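Local coordinates for protein branched-chain-amino-acid aminotransferase (Pseudomonas aeruginosa, PDB 6NST) that probably transfers the amino group of leucine, isoleucine or valine to 2-oxoglutarate, using pyridoxal 5'-phosphate as its cofactor, at residues R143-T148 against M169-E174. The protein carries 1 engineered substitution. Numbering follows the deposited sequence.
Sequences RTSSFT and MLALQE
E174 reaches out from the helix and grips S146 with both carboxylate oxygens. OE1 takes the backbone N-H of S146 (N to OE1 3.0 Å, 153° at the hydrogen), and OE2 accepts a short bond from the hydroxyl, S146 OG lying 2.5 Å from E174 OE2. Both donors come in on the syn side, tilted moderately out of the carboxylate plane. The glutamate spans the gap because its CG is anti to the backbone N (chi1 176°) and the chain stays extended beyond it. R243 of the second subunit bonds S146 OG and makes a cation-pi contact with the F147 ring, a nearby positive charge that may favour an ionised E174. Next to this grip, S145 OG sits 3.3 Å from A171 CB and accepts the N-H of F147 (F147 N to S145 OG 3.0 Å), an ST turn at the corner the chain takes through S146 and F147. F147 then lays one ring face over L170: L170 CB stands 3.9 Å from the centroid of the F147 ring, almost on the normal, a CH-pi contact, while F147 CE2 lies 3.5 Å from L170 O. Packing is close here; L172 points away from the strand and the end of Q173 leads off, both partly exposed. The arrangement belongs to a beta-alpha-beta unit, in which helix 166-177 packs beside strand 140-145 before the chain enters the parallel strand 182-186.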
loop_
_atom_site.group_PDB
_atom_site.type_symbol
_atom_site.label_atom_id
_atom_site.label_comp_id
_atom_site.label_asym_id
_atom_site.label_seq_id
_atom_site.Cartn_x
_atom_site.Cartn_y
_atom_site.Cartn_z
ATOM N N ARG A 143 23.686 6.691 0.633
ATOM C CA ARG A 143 22.726 6.776 -0.457
ATOM C C ARG A 143 21.457 6.042 -0.053
ATOM O O ARG A 143 21.524 4.937 0.497
ATOM C CB ARG A 143 23.294 6.182 -1.749
ATOM C CG ARG A 143 24.393 7.017 -2.380
ATOM C CD ARG A 143 24.959 6.349 -3.624
ATOM N NE ARG A 143 23.986 6.286 -4.709
ATOM C CZ ARG A 143 23.739 7.287 -5.548
ATOM N NH1 ARG A 143 24.389 8.437 -5.422
ATOM N NH2 ARG A 143 22.835 7.144 -6.508
ATOM N N THR A 144 20.307 6.656 -0.317
ATOM C CA THR A 144 19.037 6.002 -0.029
ATOM C C THR A 144 18.866 4.785 -0.933
ATOM O O THR A 144 19.046 4.873 -2.152
ATOM C CB THR A 144 17.876 6.973 -0.222
ATOM O OG1 THR A 144 18.067 8.121 0.614
ATOM C CG2 THR A 144 16.560 6.305 0.139
ATOM N N SER A 145 18.528 3.649 -0.330
ATOM C CA SER A 145 18.417 2.403 -1.075
ATOM C C SER A 145 17.157 2.386 -1.929
ATOM O O SER A 145 16.086 2.818 -1.495
ATOM C CB SER A 145 18.405 1.213 -0.114
ATOM O OG SER A 145 18.144 0.003 -0.803
ATOM N N SER A 146 17.293 1.877 -3.156
ATOM C CA SER A 146 16.140 1.638 -4.013
ATOM C C SER A 146 15.398 0.364 -3.641
ATOM O O SER A 146 14.303 0.128 -4.159
ATOM C CB SER A 146 16.569 1.567 -5.482
ATOM O OG SER A 146 17.316 0.388 -5.741
ATOM N N PHE A 147 15.971 -0.462 -2.768
ATOM C CA PHE A 147 15.286 -1.631 -2.239
ATOM C C PHE A 147 14.477 -1.228 -1.012
ATOM O O PHE A 147 15.003 -0.584 -0.097
ATOM C CB PHE A 147 16.282 -2.733 -1.873
ATOM C CG PHE A 147 17.066 -3.256 -3.039
ATOM C CD1 PHE A 147 16.565 -4.285 -3.820
ATOM C CD2 PHE A 147 18.307 -2.727 -3.351
ATOM C CE1 PHE A 147 17.283 -4.770 -4.894
ATOM C CE2 PHE A 147 19.030 -3.207 -4.424
ATOM C CZ PHE A 147 18.519 -4.231 -5.195
ATOM N N THR A 148 13.204 -1.608 -0.999
ATOM C CA THR A 148 12.344 -1.306 0.136
ATOM C C THR A 148 12.692 -2.206 1.316
ATOM O O THR A 148 12.952 -3.400 1.149
ATOM C CB THR A 148 10.879 -1.485 -0.260
ATOM O OG1 THR A 148 10.591 -0.666 -1.400
ATOM C CG2 THR A 148 9.959 -1.093 0.878
ATOM N N MET A 169 22.077 -7.085 2.225
ATOM C CA MET A 169 23.185 -7.264 1.293
ATOM C C MET A 169 22.894 -6.604 -0.049
ATOM O O MET A 169 23.787 -6.000 -0.656
ATOM C CB MET A 169 23.479 -8.751 1.098
ATOM C CG MET A 169 24.052 -9.443 2.320
ATOM S SD MET A 169 24.438 -11.172 1.990
ATOM C CE MET A 169 25.624 -11.005 0.657
ATOM N N LEU A 170 21.655 -6.720 -0.532
ATOM C CA LEU A 170 21.290 -6.079 -1.792
ATOM C C LEU A 170 21.429 -4.566 -1.696
ATOM O O LEU A 170 21.900 -3.917 -2.637
ATOM C CB LEU A 170 19.862 -6.463 -2.181
ATOM C CG LEU A 170 19.650 -7.929 -2.572
ATOM C CD1 LEU A 170 18.177 -8.222 -2.822
ATOM C CD2 LEU A 170 20.481 -8.273 -3.799
ATOM N N ALA A 171 21.041 -3.992 -0.556
ATOM C CA ALA A 171 21.084 -2.544 -0.386
ATOM C C ALA A 171 22.501 -2.039 -0.151
ATOM O O ALA A 171 22.876 -0.981 -0.666
ATOM C CB ALA A 171 20.177 -2.128 0.768
ATOM N N LEU A 172 23.300 -2.772 0.629
ATOM C CA LEU A 172 24.672 -2.342 0.876
ATOM C C LEU A 172 25.486 -2.349 -0.411
ATOM O O LEU A 172 26.237 -1.405 -0.684
ATOM C CB LEU A 172 25.331 -3.234 1.931
ATOM C CG LEU A 172 26.805 -2.909 2.214
ATOM C CD1 LEU A 172 26.954 -1.482 2.727
ATOM C CD2 LEU A 172 27.424 -3.903 3.190
ATOM N N GLN A 173 25.342 -3.403 -1.217
ATOM C CA GLN A 173 26.051 -3.465 -2.489
ATOM C C GLN A 173 25.642 -2.317 -3.405
ATOM O O GLN A 173 26.480 -1.758 -4.122
ATOM C CB GLN A 173 25.796 -4.812 -3.166
ATOM C CG GLN A 173 26.568 -4.999 -4.459
ATOM C CD GLN A 173 28.060 -4.792 -4.277
ATOM O OE1 GLN A 173 28.652 -5.266 -3.306
ATOM N NE2 GLN A 173 28.675 -4.071 -5.208
ATOM N N GLU A 174 24.359 -1.946 -3.391
ATOM C CA GLU A 174 23.913 -0.818 -4.202
ATOM C C GLU A 174 24.572 0.477 -3.748
ATOM O O GLU A 174 25.032 1.272 -4.576
ATOM C CB GLU A 174 22.391 -0.682 -4.141
ATOM C CG GLU A 174 21.869 0.542 -4.889
ATOM C CD GLU A 174 20.375 0.746 -4.732
ATOM O OE1 GLU A 174 19.842 0.462 -3.638
ATOM O OE2 GLU A 174 19.734 1.191 -5.707
#